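Local coordinates for protein beta sliding clamp (Caulobacter crescentus, PDB 5WCE) that probably acts as a ring-shaped homodimer that encircles DNA and tethers DNA polymerases and other proteins to it, giving them processivity, at residues Ile60-Phe65 with Gly241-Thr246; Gly202-Ile207 with Val231-Val236; Lys290-Lys295 with Phe332-Leu337; Gln343-Gln348 with Asp364-Gly369. All blocks are in the same frame, centred on the assembly; numbering follows the deposited sequence. Where two conformers were deposited one is given.

In the fold
From the N terminus, strand 58-65 of the N-terminal domain meets strand 243-248 of the central domain in interaction 1. This closes a long loop of some 175 residues and joins two domains through one sheet. Interaction 2 lies within that loop. It sets the hairpin turn between strands 226-231 and 235-240 against the approach to strand 206-209, inside the central domain. The two contacts touch at Thr246 and Val236. Interactions 3 and 4 follow in series in the C-terminal domain and cross nothing. Interaction 3 ties strand 293-299 to the start of helix 334-343, and interaction 4 ties the loop after that helix to the turn after strand 360-364.

Interaction 1 of 4, residues Ile60-Phe65 with Gly241-Thr246; sequences IIDEGF and GAAALT
Ile61 and Ala244 form the hydrogen-bonded pair of an antiparallel strand contact, where strand 58-65 of the N-terminal domain meets strand 243-248 of the central domain. The pairing carries one sheet across the boundary between the two domains. Ile61 N donates to Ala244 O at 2.9 Å, nearly straight at 168° and in the carbonyl plane. The return bond from Ala244 N to Ile61 O is also 2.9 Å, but its donor is tilted 29° from the carbonyl plane. Ala243 CA adds a CA-H...O contact to Ile61 O at 3.2 Å. Ile60 and Leu245 are the next, non-hydrogen-bonded pair, and their side chains lie on the face opposite to that of Ile61 and Ala244. They touch loosely, Ile60 CG1 to Leu245 CG at 4.4 Å.

Beyond the pairing, side chains take over. Asp62 holds CG anti to its own N (chi1 -161°), and this brings OD1 to 3.3 Å from Ala242 C. The same OD1 accepts a weak bond from Glu63 N, while OD2 is hydrogen-bonded to His23 ND1. Glu63 lies along Ala242, with CG 3.6 Å from Ala242 CB, and its carboxylate goes on to a salt bridge with Arg48.

Val24 of helix 14-25 and Glu215 of helix 210-220 pack on Ile60, and Leu245 also meets helix 210-220. Strands 48-54 and 235-240 flank the pair in the sheet.

Interaction 2 of 4, residues Gly202-Ile207 with Val231-Val236; sequences GIPGVI and VSPQKV
Val206 and Val231 meet where a beta hairpin packs against the start of another strand. The hairpin turn links strands 226-231 and 235-240 and contains an ST turn at Ser232. Residues 202-205 lead into strand 206-209, which begins at Val206. The contact packs the edge strand of one sheet, at its start, on a hairpin of another; each sheet also takes in strands of a neighbouring domain.

Across the segments the grip is apolar, with no hydrogen bond. Val231 CG1 is the hub. It points opposite to the amide nitrogen of its residue (chi1 -179°), and from there it reaches both neighbours. Val206 CG1 lies 3.7 Å from Val231 CG1, and Val206 CG2 is a little further off. The Pro204 ring and Val231 slide past each other in opposite directions, Pro204 CG 3.9 Å from Val231 CG1. The same CG faces the Pro233 ring more loosely, 4.3 Å from its CD. Val249 also packs on Val206.

Polar bonds hold the hairpin itself in shape. Ser232 N donates to Lys235 O at 2.9 Å. Ser232 OG accepts from Gln234 N at 3.1 Å, which defines the ST turn, and more weakly from Lys235 N. On the turn, a methyl group lies close to the Ser232 carbonyl: Val206 CG1 is 3.3 Å from Ser232 O.

Interaction 3 of 4, residues Lys290-Lys295 with Phe332-Leu337; sequences KSRSVK and FNARYL
In one of the two conformers of Arg292, its guanidinium group and that of Arg335 lie side by side and point the same way, their planes 16° apart. Water 1 and Arg335 CA then lie at the edge of the Arg292 group, in its plane. The two like charges come close, but with Arg292 in two conformers this approach is doubtful. The Tyr336 ring carries Asn333 CG on one face, 3.6 Å above the plane and offset toward the rim.

Asn333 caps the helix that follows. Its side chain extends away from its own amide (chi1 179°), and OD1 accepts from Tyr336 N at 3.3 Å and, weakly, from Arg335 N. Water 1 donates to the same OD1 at 2.7 Å and accepts from Arg292 N. Without the side-chain amide, as with an alanine here, the backbone amides of Arg335 and Tyr336 would probably lose their side-chain acceptor and water 1 one of its partners.

Backbone bonds join the segments. Val294 N donates to Phe332 O at 2.8 Å, and Phe332 N returns a bond to Val294 O at 3.0 Å. Ala334 N, the first of the helix, donates to Arg292 O at 2.8 Å. Val294 CG1 packs on Leu337 CD2 at 4.0 Å, the side chains crossing at about a right angle. Strand 328-333 pairs antiparallel with 293-299 and passes directly into helix 334-343, N-capped by Asn333, in the C-terminal domain.

Interaction 4 of 4, residues Gln343-Gln348 with Asp364-Gly369; sequences QIAGPQ and DPVDPG
Gln343 meets Asp364 through water 2, in the loop that follows helix 334-343. The water donates to Gln343 O at 2.7 Å and also to Asp364 OD2. Ile344 comes next and packs on the same aspartate: its CD1 rests 3.9 Å from Asp364 CB, and the two side chains slide past each other in opposite directions. Ala345 makes the direct bond of the contact. Its N donates to Asp364 OD2 at 2.8 Å, close to straight at 162°. The donor arrives on the syn side, 32° out of the carboxylate plane. Ala345 CB also touches Val366 CG2 at 3.7 Å. Gly346 N lies 3.7 Å from Val366 CG2. Gln348 closes the path. Its O lies 3.4 Å from Pro365 CD and accepts from water 3, which donates to Asp364 OD1 as well, at 2.7 Å.

Asp364 also shapes its own segment. Its carboxylate swings away from its own amide nitrogen (chi1 -176°), which sends it across to the 343-348 loop. The residue opens a type I turn that ends at Asp367, whose N donates to Asp364 O. Asp364 OD1 accepts from Val366 N at 2.9 Å, an Asx turn, with the donor above the carboxylate plane. Asp367 is held separately, by a salt bridge to Arg145.

Each carboxylate oxygen of Asp364 takes one backbone N-H and one water. Losing the carboxylate, as with an alanine here, would probably leave the amides of Ala345 and Val366 without their acceptor and waters 2 and 3 without one partner. Four donors, and no cation among them, probably spread the charge of this buried group and fix its rotation, locking turn and loop together.

Interaction 1 of 4, residues Ile60-Phe65 with Gly241-Thr246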
loop_
_atom_site.group_PDB
_atom_site.type_symbol
_atom_site.label_atom_id
_atom_site.label_comp_id
_atom_site.label_asym_id
_atom_site.label_seq_id
_atom_site.Cartn_x
_atom_site.Cartn_y
_atom_site.Cartn_z
ATOM N N ILE A 60 -22.683 -11.891 -6.433
ATOM C CA ILE A 60 -22.064 -12.944 -5.650
ATOM C C ILE A 60 -23.081 -13.385 -4.616
ATOM O O ILE A 60 -23.705 -12.501 -3.972
ATOM C CB ILE A 60 -20.784 -12.489 -4.929
ATOM C CG1 ILE A 60 -19.776 -11.839 -5.899
ATOM C CG2 ILE A 60 -20.154 -13.657 -4.237
ATOM C CD1 ILE A 60 -18.474 -11.333 -5.257
ATOM N N ILE A 61 -23.228 -14.698 -4.466
ATOM C CA ILE A 61 -24.112 -15.298 -3.434
ATOM C C ILE A 61 -23.267 -16.214 -2.569
ATOM O O ILE A 61 -22.237 -16.784 -3.038
ATOM C CB ILE A 61 -25.326 -16.043 -4.054
ATOM C CG1 ILE A 61 -26.144 -15.096 -4.959
ATOM C CG2 ILE A 61 -26.296 -16.584 -3.002
ATOM C CD1 ILE A 61 -27.420 -15.697 -5.526
ATOM N N ASP A 62 -23.663 -16.375 -1.302
ATOM C CA ASP A 62 -23.008 -17.305 -0.426
ATOM C C ASP A 62 -23.981 -17.726 0.646
ATOM O O ASP A 62 -25.098 -17.162 0.752
ATOM C CB ASP A 62 -21.701 -16.709 0.119
ATOM C CG ASP A 62 -20.702 -17.775 0.687
ATOM O OD1 ASP A 62 -20.890 -18.998 0.584
ATOM O OD2 ASP A 62 -19.726 -17.360 1.321
ATOM N N GLU A 63 -23.665 -18.805 1.334
ATOM C CA GLU A 63 -24.560 -19.322 2.360
ATOM C C GLU A 63 -23.749 -19.763 3.556
ATOM O O GLU A 63 -22.617 -20.199 3.417
ATOM C CB GLU A 63 -25.467 -20.439 1.841
ATOM C CG GLU A 63 -24.750 -21.663 1.347
ATOM C CD GLU A 63 -25.653 -22.869 1.070
ATOM O OE1 GLU A 63 -26.891 -22.726 0.866
ATOM O OE2 GLU A 63 -25.105 -23.991 1.133
ATOM N N GLY A 64 -24.320 -19.591 4.734
ATOM C CA GLY A 64 -23.731 -20.122 5.961
ATOM C C GLY A 64 -24.779 -20.796 6.812
ATOM O O GLY A 64 -25.953 -20.457 6.718
ATOM N N PHE A 65 -24.348 -21.733 7.664
ATOM C CA PHE A 65 -25.266 -22.379 8.617
ATOM C C PHE A 65 -25.625 -21.384 9.705
ATOM O O PHE A 65 -24.757 -20.589 10.119
ATOM C CB PHE A 65 -24.607 -23.596 9.226
ATOM C CG PHE A 65 -24.347 -24.691 8.228
ATOM C CD1 PHE A 65 -25.424 -25.302 7.552
ATOM C CD2 PHE A 65 -23.054 -25.087 7.956
ATOM C CE1 PHE A 65 -25.176 -26.319 6.623
ATOM C CE2 PHE A 65 -22.807 -26.094 7.012
ATOM C CZ PHE A 65 -23.874 -26.690 6.357
ATOM N N GLY A 241 -18.539 -24.289 -4.376
ATOM C CA GLY A 241 -19.275 -24.834 -3.224
ATOM C C GLY A 241 -20.469 -23.985 -2.797
ATOM O O GLY A 241 -21.403 -23.818 -3.547
ATOM N N ALA A 242 -20.398 -23.373 -1.628
ATOM C CA ALA A 242 -21.503 -22.553 -1.136
ATOM C C ALA A 242 -21.595 -21.174 -1.827
ATOM O O ALA A 242 -22.660 -20.555 -1.869
ATOM C CB ALA A 242 -21.381 -22.391 0.391
ATOM N N ALA A 243 -20.481 -20.675 -2.337
ATOM C CA ALA A 243 -20.465 -19.401 -2.974
ATOM C C ALA A 243 -20.673 -19.565 -4.497
ATOM O O ALA A 243 -20.323 -20.632 -5.086
ATOM C CB ALA A 243 -19.179 -18.699 -2.661
ATOM N N ALA A 244 -21.262 -18.549 -5.141
ATOM C CA ALA A 244 -21.437 -18.555 -6.638
ATOM C C ALA A 244 -21.347 -17.139 -7.176
ATOM O O ALA A 244 -21.724 -16.153 -6.496
ATOM C CB ALA A 244 -22.758 -19.185 -7.013
ATOM N N LEU A 245 -20.794 -16.971 -8.357
ATOM C CA LEU A 245 -20.684 -15.665 -8.978
ATOM C C LEU A 245 -21.375 -15.775 -10.330
ATOM O O LEU A 245 -20.983 -16.615 -11.150
ATOM C CB LEU A 245 -19.209 -15.322 -9.116
ATOM C CG LEU A 245 -18.743 -13.975 -9.635
ATOM C CD1 LEU A 245 -17.260 -14.096 -10.050
ATOM C CD2 LEU A 245 -19.462 -13.467 -10.826
ATOM N N THR A 246 -22.440 -15.010 -10.536
ATOM C CA THR A 246 -23.149 -14.988 -11.820
ATOM C C THR A 246 -22.907 -13.617 -12.442
ATOM O O THR A 246 -23.048 -12.584 -11.756
ATOM C CB THR A 246 -24.652 -15.241 -11.630
ATOM O OG1 THR A 246 -24.864 -16.402 -10.822
ATOM C CG2 THR A 246 -25.328 -15.383 -12.950
#

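Interaction 2 of 4, residues Gly202-Ile207 with Val231-Val236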
loop_
_atom_site.group_PDB
_atom_site.type_symbol
_atom_site.label_atom_id
_atom_site.label_comp_id
_atom_site.label_asym_id
_atom_site.label_seq_id
_atom_site.Cartn_x
_atom_site.Cartn_y
_atom_site.Cartn_z
ATOM N N GLY A 202 -17.323 -27.080 -27.289
ATOM C CA GLY A 202 -18.447 -26.383 -27.942
ATOM C C GLY A 202 -19.303 -25.407 -27.118
ATOM O O GLY A 202 -20.371 -25.036 -27.534
ATOM N N ILE A 203 -18.855 -25.009 -25.928
ATOM C CA ILE A 203 -19.456 -23.811 -25.264
ATOM C C ILE A 203 -19.409 -22.596 -26.201
ATOM O O ILE A 203 -18.464 -22.482 -26.999
ATOM C CB ILE A 203 -18.745 -23.419 -23.936
ATOM C CG1 ILE A 203 -17.241 -23.236 -24.110
ATOM C CG2 ILE A 203 -19.095 -24.412 -22.836
ATOM C CD1 ILE A 203 -16.623 -22.342 -23.051
ATOM N N PRO A 204 -20.409 -21.691 -26.130
ATOM C CA PRO A 204 -20.232 -20.471 -26.943
ATOM C C PRO A 204 -19.081 -19.629 -26.362
ATOM O O PRO A 204 -18.884 -19.613 -25.142
ATOM C CB PRO A 204 -21.568 -19.754 -26.818
ATOM C CG PRO A 204 -22.089 -20.142 -25.463
ATOM C CD PRO A 204 -21.579 -21.585 -25.244
ATOM N N GLY A 205 -18.302 -18.995 -27.240
ATOM C CA GLY A 205 -17.268 -18.041 -26.835
ATOM C C GLY A 205 -17.858 -16.861 -26.079
ATOM O O GLY A 205 -18.791 -16.250 -26.561
ATOM N N VAL A 206 -17.347 -16.544 -24.900
ATOM C CA VAL A 206 -17.833 -15.368 -24.167
ATOM C C VAL A 206 -16.719 -14.459 -23.689
ATOM O O VAL A 206 -15.627 -14.936 -23.298
ATOM C CB VAL A 206 -18.689 -15.740 -22.927
ATOM C CG1 VAL A 206 -20.012 -16.405 -23.339
ATOM C CG2 VAL A 206 -17.941 -16.642 -21.974
ATOM N N ILE A 207 -17.039 -13.164 -23.602
ATOM C CA ILE A 207 -16.091 -12.187 -23.110
ATOM C C ILE A 207 -16.490 -11.925 -21.675
ATOM O O ILE A 207 -17.514 -11.294 -21.425
ATOM C CB ILE A 207 -16.076 -10.890 -23.937
ATOM C CG1 ILE A 207 -15.886 -11.181 -25.400
ATOM C CG2 ILE A 207 -14.987 -9.964 -23.394
ATOM C CD1 ILE A 207 -16.280 -10.013 -26.334
ATOM N N VAL A 231 -22.281 -21.471 -18.869
ATOM C CA VAL A 231 -22.152 -20.450 -19.878
ATOM C C VAL A 231 -23.402 -20.392 -20.747
ATOM O O VAL A 231 -24.024 -21.400 -21.019
ATOM C CB VAL A 231 -20.943 -20.734 -20.781
ATOM C CG1 VAL A 231 -20.797 -19.647 -21.830
ATOM C CG2 VAL A 231 -19.673 -20.838 -19.967
ATOM N N SER A 232 -23.781 -19.184 -21.130
ATOM C CA SER A 232 -24.692 -18.922 -22.241
ATOM C C SER A 232 -24.099 -17.726 -22.995
ATOM O O SER A 232 -23.134 -17.103 -22.498
ATOM C CB SER A 232 -26.055 -18.515 -21.713
ATOM O OG SER A 232 -26.002 -17.210 -21.151
ATOM N N PRO A 233 -24.688 -17.347 -24.132
ATOM C CA PRO A 233 -24.160 -16.120 -24.802
ATOM C C PRO A 233 -24.420 -14.811 -24.007
ATOM O O PRO A 233 -23.839 -13.810 -24.333
ATOM C CB PRO A 233 -24.913 -16.105 -26.152
ATOM C CG PRO A 233 -25.448 -17.510 -26.332
ATOM C CD PRO A 233 -25.742 -18.001 -24.946
ATOM N N GLN A 234 -25.266 -14.845 -22.977
ATOM C CA GLN A 234 -25.555 -13.668 -22.172
ATOM C C GLN A 234 -24.966 -13.695 -20.768
ATOM O O GLN A 234 -24.898 -12.657 -20.125
ATOM C CB GLN A 234 -27.068 -13.468 -22.068
ATOM C CG GLN A 234 -27.767 -13.249 -23.392
ATOM C CD GLN A 234 -28.059 -14.532 -24.181
ATOM O OE1 GLN A 234 -28.214 -15.621 -23.610
ATOM N NE2 GLN A 234 -28.145 -14.402 -25.501
ATOM N N LYS A 235 -24.567 -14.860 -20.275
ATOM C CA LYS A 235 -24.182 -15.017 -18.847
ATOM C C LYS A 235 -23.124 -16.051 -18.643
ATOM O O LYS A 235 -22.979 -16.985 -19.433
ATOM C CB LYS A 235 -25.365 -15.429 -17.969
ATOM C CG LYS A 235 -26.480 -14.413 -17.960
ATOM C CD LYS A 235 -27.143 -14.269 -16.642
ATOM C CE LYS A 235 -27.631 -12.838 -16.439
ATOM N NZ LYS A 235 -29.011 -12.775 -16.841
ATOM N N VAL A 236 -22.401 -15.888 -17.555
ATOM C CA VAL A 236 -21.464 -16.870 -17.080
ATOM C C VAL A 236 -21.707 -17.035 -15.574
ATOM O O VAL A 236 -22.078 -16.071 -14.890
ATOM C CB VAL A 236 -20.016 -16.489 -17.467
ATOM C CG1 VAL A 236 -19.557 -15.216 -16.837
ATOM C CG2 VAL A 236 -19.044 -17.551 -17.053
#

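Interaction 3 of 4, residues Lys290-Lys295 with Phe332-Leu337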
loop_
_atom_site.group_PDB
_atom_site.type_symbol
_atom_site.label_atom_id
_atom_site.label_comp_id
_atom_site.label_asym_id
_atom_site.label_seq_id
_atom_site.Cartn_x
_atom_site.Cartn_y
_atom_site.Cartn_z
ATOM N N LYS A 290 5.546 7.100 -17.019
ATOM C CA LYS A 290 4.567 5.973 -16.920
ATOM C C LYS A 290 4.771 4.958 -18.024
ATOM O O LYS A 290 4.800 3.750 -17.788
ATOM C CB LYS A 290 3.112 6.490 -17.004
ATOM N N SER A 291 4.911 5.488 -19.238
ATOM C CA SER A 291 5.242 4.727 -20.425
ATOM C C SER A 291 6.763 4.895 -20.765
ATOM O O SER A 291 7.283 6.018 -20.800
ATOM C CB SER A 291 4.373 5.200 -21.584
ATOM O OG SER A 291 4.423 4.245 -22.617
ATOM N N ARG A 292 7.433 3.759 -20.942
ATOM C CA ARG A 292 8.875 3.682 -21.134
ATOM C C ARG A 292 9.079 2.709 -22.291
ATOM O O ARG A 292 8.691 1.596 -22.172
ATOM C CB ARG A 292 9.609 3.070 -19.893
ATOM C CG ARG A 292 9.429 3.747 -18.536
ATOM C CD ARG A 292 8.445 3.015 -17.629
ATOM N NE ARG A 292 9.007 1.900 -16.857
ATOM C CZ ARG A 292 8.726 0.631 -17.117
ATOM N NH1 ARG A 292 7.941 0.360 -18.115
ATOM N NH2 ARG A 292 9.217 -0.358 -16.395
ATOM N N SER A 293 9.690 3.148 -23.379
ATOM C CA SER A 293 10.067 2.240 -24.465
ATOM C C SER A 293 11.543 1.791 -24.363
ATOM O O SER A 293 12.402 2.580 -23.962
ATOM C CB SER A 293 9.890 2.947 -25.783
ATOM O OG SER A 293 8.500 3.237 -25.936
ATOM N N VAL A 294 11.820 0.572 -24.825
ATOM C CA VAL A 294 13.180 0.040 -24.874
ATOM C C VAL A 294 13.482 -0.413 -26.312
ATOM O O VAL A 294 12.654 -1.081 -26.947
ATOM C CB VAL A 294 13.377 -1.078 -23.843
ATOM C CG1 VAL A 294 12.400 -2.207 -24.012
ATOM C CG2 VAL A 294 14.795 -1.646 -23.865
ATOM N N LYS A 295 14.664 -0.032 -26.788
ATOM C CA LYS A 295 15.189 -0.504 -28.067
ATOM C C LYS A 295 16.031 -1.780 -27.896
ATOM O O LYS A 295 16.888 -1.818 -27.039
ATOM C CB LYS A 295 16.045 0.582 -28.726
ATOM C CG LYS A 295 16.617 0.179 -30.088
ATOM C CD LYS A 295 17.335 1.419 -30.628
ATOM C CE LYS A 295 18.114 1.205 -31.880
ATOM N NZ LYS A 295 18.849 2.503 -32.097
ATOM N N PHE A 332 10.033 -2.017 -27.962
ATOM C CA PHE A 332 8.860 -2.446 -27.210
ATOM C C PHE A 332 8.636 -1.534 -25.992
ATOM O O PHE A 332 9.550 -0.886 -25.520
ATOM C CB PHE A 332 8.973 -3.866 -26.690
ATOM C CG PHE A 332 9.073 -4.909 -27.766
ATOM C CD1 PHE A 332 8.006 -5.118 -28.647
ATOM C CD2 PHE A 332 10.178 -5.715 -27.855
ATOM C CE1 PHE A 332 8.083 -6.054 -29.639
ATOM C CE2 PHE A 332 10.260 -6.676 -28.846
ATOM C CZ PHE A 332 9.217 -6.831 -29.749
ATOM N N ASN A 333 7.385 -1.440 -25.572
ATOM C CA ASN A 333 7.063 -0.857 -24.255
ATOM C C ASN A 333 7.705 -1.775 -23.214
ATOM O O ASN A 333 7.487 -2.994 -23.185
ATOM C CB ASN A 333 5.524 -0.743 -24.106
ATOM C CG ASN A 333 5.079 -0.179 -22.759
ATOM O OD1 ASN A 333 5.405 -0.717 -21.738
ATOM N ND2 ASN A 333 4.273 0.854 -22.793
ATOM N N ALA A 334 8.542 -1.188 -22.374
ATOM C CA ALA A 334 9.299 -1.977 -21.386
ATOM C C ALA A 334 8.410 -2.749 -20.424
ATOM O O ALA A 334 8.702 -3.912 -20.121
ATOM C CB ALA A 334 10.308 -1.119 -20.616
ATOM N N ARG A 335 7.327 -2.130 -19.961
ATOM C CA ARG A 335 6.415 -2.794 -19.043
ATOM C C ARG A 335 5.769 -4.030 -19.703
ATOM O O ARG A 335 5.688 -5.113 -19.107
ATOM C CB ARG A 335 5.318 -1.814 -18.506
ATOM C CG ARG A 335 4.303 -2.450 -17.541
ATOM C CD ARG A 335 4.935 -3.298 -16.445
ATOM N NE ARG A 335 5.994 -2.578 -15.728
ATOM C CZ ARG A 335 6.968 -3.121 -14.966
ATOM N NH1 ARG A 335 7.059 -4.440 -14.791
ATOM N NH2 ARG A 335 7.870 -2.315 -14.369
ATOM N N TYR A 336 5.338 -3.882 -20.959
ATOM C CA TYR A 336 4.741 -4.994 -21.665
ATOM C C TYR A 336 5.732 -6.158 -21.834
ATOM O O TYR A 336 5.362 -7.335 -21.693
ATOM C CB TYR A 336 4.155 -4.537 -23.030
ATOM C CG TYR A 336 3.074 -3.476 -22.959
ATOM C CD1 TYR A 336 2.385 -3.185 -21.752
ATOM C CD2 TYR A 336 2.771 -2.711 -24.069
ATOM C CE1 TYR A 336 1.436 -2.195 -21.694
ATOM C CE2 TYR A 336 1.806 -1.710 -24.003
ATOM C CZ TYR A 336 1.140 -1.479 -22.799
ATOM O OH TYR A 336 0.206 -0.480 -22.761
ATOM N N LEU A 337 6.994 -5.838 -22.125
ATOM C CA LEU A 337 8.017 -6.867 -22.241
ATOM C C LEU A 337 8.262 -7.553 -20.904
ATOM O O LEU A 337 8.297 -8.780 -20.798
ATOM C CB LEU A 337 9.278 -6.227 -22.776
ATOM C CG LEU A 337 10.529 -7.010 -23.002
ATOM C CD1 LEU A 337 10.239 -8.236 -23.862
ATOM C CD2 LEU A 337 11.597 -6.103 -23.637
HETATM O O HOH W 1 6.403 1.087 -20.007
#

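Interaction 4 of 4, residues Gln343-Gln348 with Asp364-Gly369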
loop_
_atom_site.group_PDB
_atom_site.type_symbol
_atom_site.label_atom_id
_atom_site.label_comp_id
_atom_site.label_asym_id
_atom_site.label_seq_id
_atom_site.Cartn_x
_atom_site.Cartn_y
_atom_site.Cartn_z
ATOM N N GLN A 343 5.683 -14.008 -16.925
ATOM C CA GLN A 343 4.847 -15.197 -17.106
ATOM C C GLN A 343 5.618 -16.433 -17.451
ATOM O O GLN A 343 5.110 -17.515 -17.282
ATOM C CB GLN A 343 3.791 -14.952 -18.193
ATOM C CG GLN A 343 2.793 -13.881 -17.816
ATOM C CD GLN A 343 2.000 -14.260 -16.579
ATOM O OE1 GLN A 343 1.730 -15.445 -16.332
ATOM N NE2 GLN A 343 1.707 -13.274 -15.755
ATOM N N ILE A 344 6.849 -16.282 -17.890
ATOM C CA ILE A 344 7.626 -17.403 -18.367
ATOM C C ILE A 344 7.983 -18.267 -17.152
ATOM O O ILE A 344 8.467 -17.751 -16.141
ATOM C CB ILE A 344 8.891 -16.875 -19.089
ATOM C CG1 ILE A 344 8.485 -16.123 -20.377
ATOM C CG2 ILE A 344 9.891 -17.967 -19.361
ATOM C CD1 ILE A 344 7.715 -16.891 -21.418
ATOM N N ALA A 345 7.740 -19.578 -17.260
ATOM C CA ALA A 345 7.768 -20.481 -16.088
ATOM C C ALA A 345 9.139 -21.114 -15.831
ATOM O O ALA A 345 9.334 -21.719 -14.784
ATOM C CB ALA A 345 6.709 -21.577 -16.265
ATOM N N GLY A 346 10.049 -21.080 -16.816
ATOM C CA GLY A 346 11.360 -21.706 -16.674
ATOM C C GLY A 346 12.494 -20.755 -16.976
ATOM O O GLY A 346 12.263 -19.581 -17.143
ATOM N N PRO A 347 13.705 -21.287 -17.171
ATOM C CA PRO A 347 14.828 -20.365 -17.323
ATOM C C PRO A 347 14.933 -19.683 -18.694
ATOM O O PRO A 347 15.517 -18.618 -18.757
ATOM C CB PRO A 347 16.054 -21.235 -17.044
ATOM C CG PRO A 347 15.608 -22.622 -17.356
ATOM C CD PRO A 347 14.155 -22.665 -16.936
ATOM N N GLN A 348 14.434 -20.296 -19.759
ATOM C CA GLN A 348 14.504 -19.667 -21.077
ATOM C C GLN A 348 13.204 -19.069 -21.582
ATOM O O GLN A 348 12.120 -19.507 -21.243
ATOM C CB GLN A 348 14.997 -20.637 -22.140
ATOM C CG GLN A 348 16.217 -21.427 -21.736
ATOM C CD GLN A 348 17.160 -21.674 -22.889
ATOM O OE1 GLN A 348 16.973 -22.627 -23.695
ATOM N NE2 GLN A 348 18.212 -20.828 -22.969
ATOM N N ASP A 364 7.003 -20.117 -24.385
ATOM C CA ASP A 364 7.575 -20.598 -23.152
ATOM C C ASP A 364 7.951 -22.063 -23.386
ATOM O O ASP A 364 7.052 -22.926 -23.492
ATOM C CB ASP A 364 6.575 -20.526 -22.004
ATOM C CG ASP A 364 7.186 -20.927 -20.686
ATOM O OD1 ASP A 364 8.226 -21.664 -20.691
ATOM O OD2 ASP A 364 6.626 -20.545 -19.627
ATOM N N PRO A 365 9.267 -22.377 -23.427
ATOM C CA PRO A 365 9.648 -23.786 -23.695
ATOM C C PRO A 365 9.146 -24.831 -22.677
ATOM O O PRO A 365 9.118 -26.015 -23.023
ATOM C CB PRO A 365 11.191 -23.748 -23.736
ATOM C CG PRO A 365 11.529 -22.310 -24.052
ATOM C CD PRO A 365 10.451 -21.496 -23.377
ATOM N N VAL A 366 8.769 -24.443 -21.479
ATOM C CA VAL A 366 8.247 -25.402 -20.529
ATOM C C VAL A 366 6.716 -25.371 -20.416
ATOM O O VAL A 366 6.179 -26.083 -19.600
ATOM C CB VAL A 366 8.880 -25.257 -19.124
ATOM C CG1 VAL A 366 10.404 -25.348 -19.213
ATOM C CG2 VAL A 366 8.445 -24.013 -18.410
ATOM N N ASP A 367 6.047 -24.521 -21.213
ATOM C CA ASP A 367 4.571 -24.509 -21.279
ATOM C C ASP A 367 4.160 -24.211 -22.735
ATOM O O ASP A 367 4.010 -23.051 -23.108
ATOM C CB ASP A 367 3.976 -23.519 -20.271
ATOM C CG ASP A 367 2.469 -23.635 -20.123
ATOM O OD1 ASP A 367 1.817 -24.207 -21.002
ATOM O OD2 ASP A 367 1.947 -23.192 -19.072
ATOM N N PRO A 368 3.920 -25.266 -23.530
ATOM C CA PRO A 368 3.380 -25.082 -24.889
ATOM C C PRO A 368 1.927 -24.512 -24.921
ATOM O O PRO A 368 1.433 -24.199 -26.004
ATOM C CB PRO A 368 3.359 -26.512 -25.468
ATOM C CG PRO A 368 3.233 -27.399 -24.323
ATOM C CD PRO A 368 3.978 -26.715 -23.189
ATOM N N GLY A 369 1.245 -24.466 -23.772
ATOM C CA GLY A 369 -0.129 -24.038 -23.714
ATOM C C GLY A 369 -0.307 -22.529 -23.530
ATOM O O GLY A 369 -1.434 -22.099 -23.218
HETATM O O HOH W 2 4.348 -19.292 -19.166
HETATM O O HOH W 3 10.698 -21.414 -19.714
#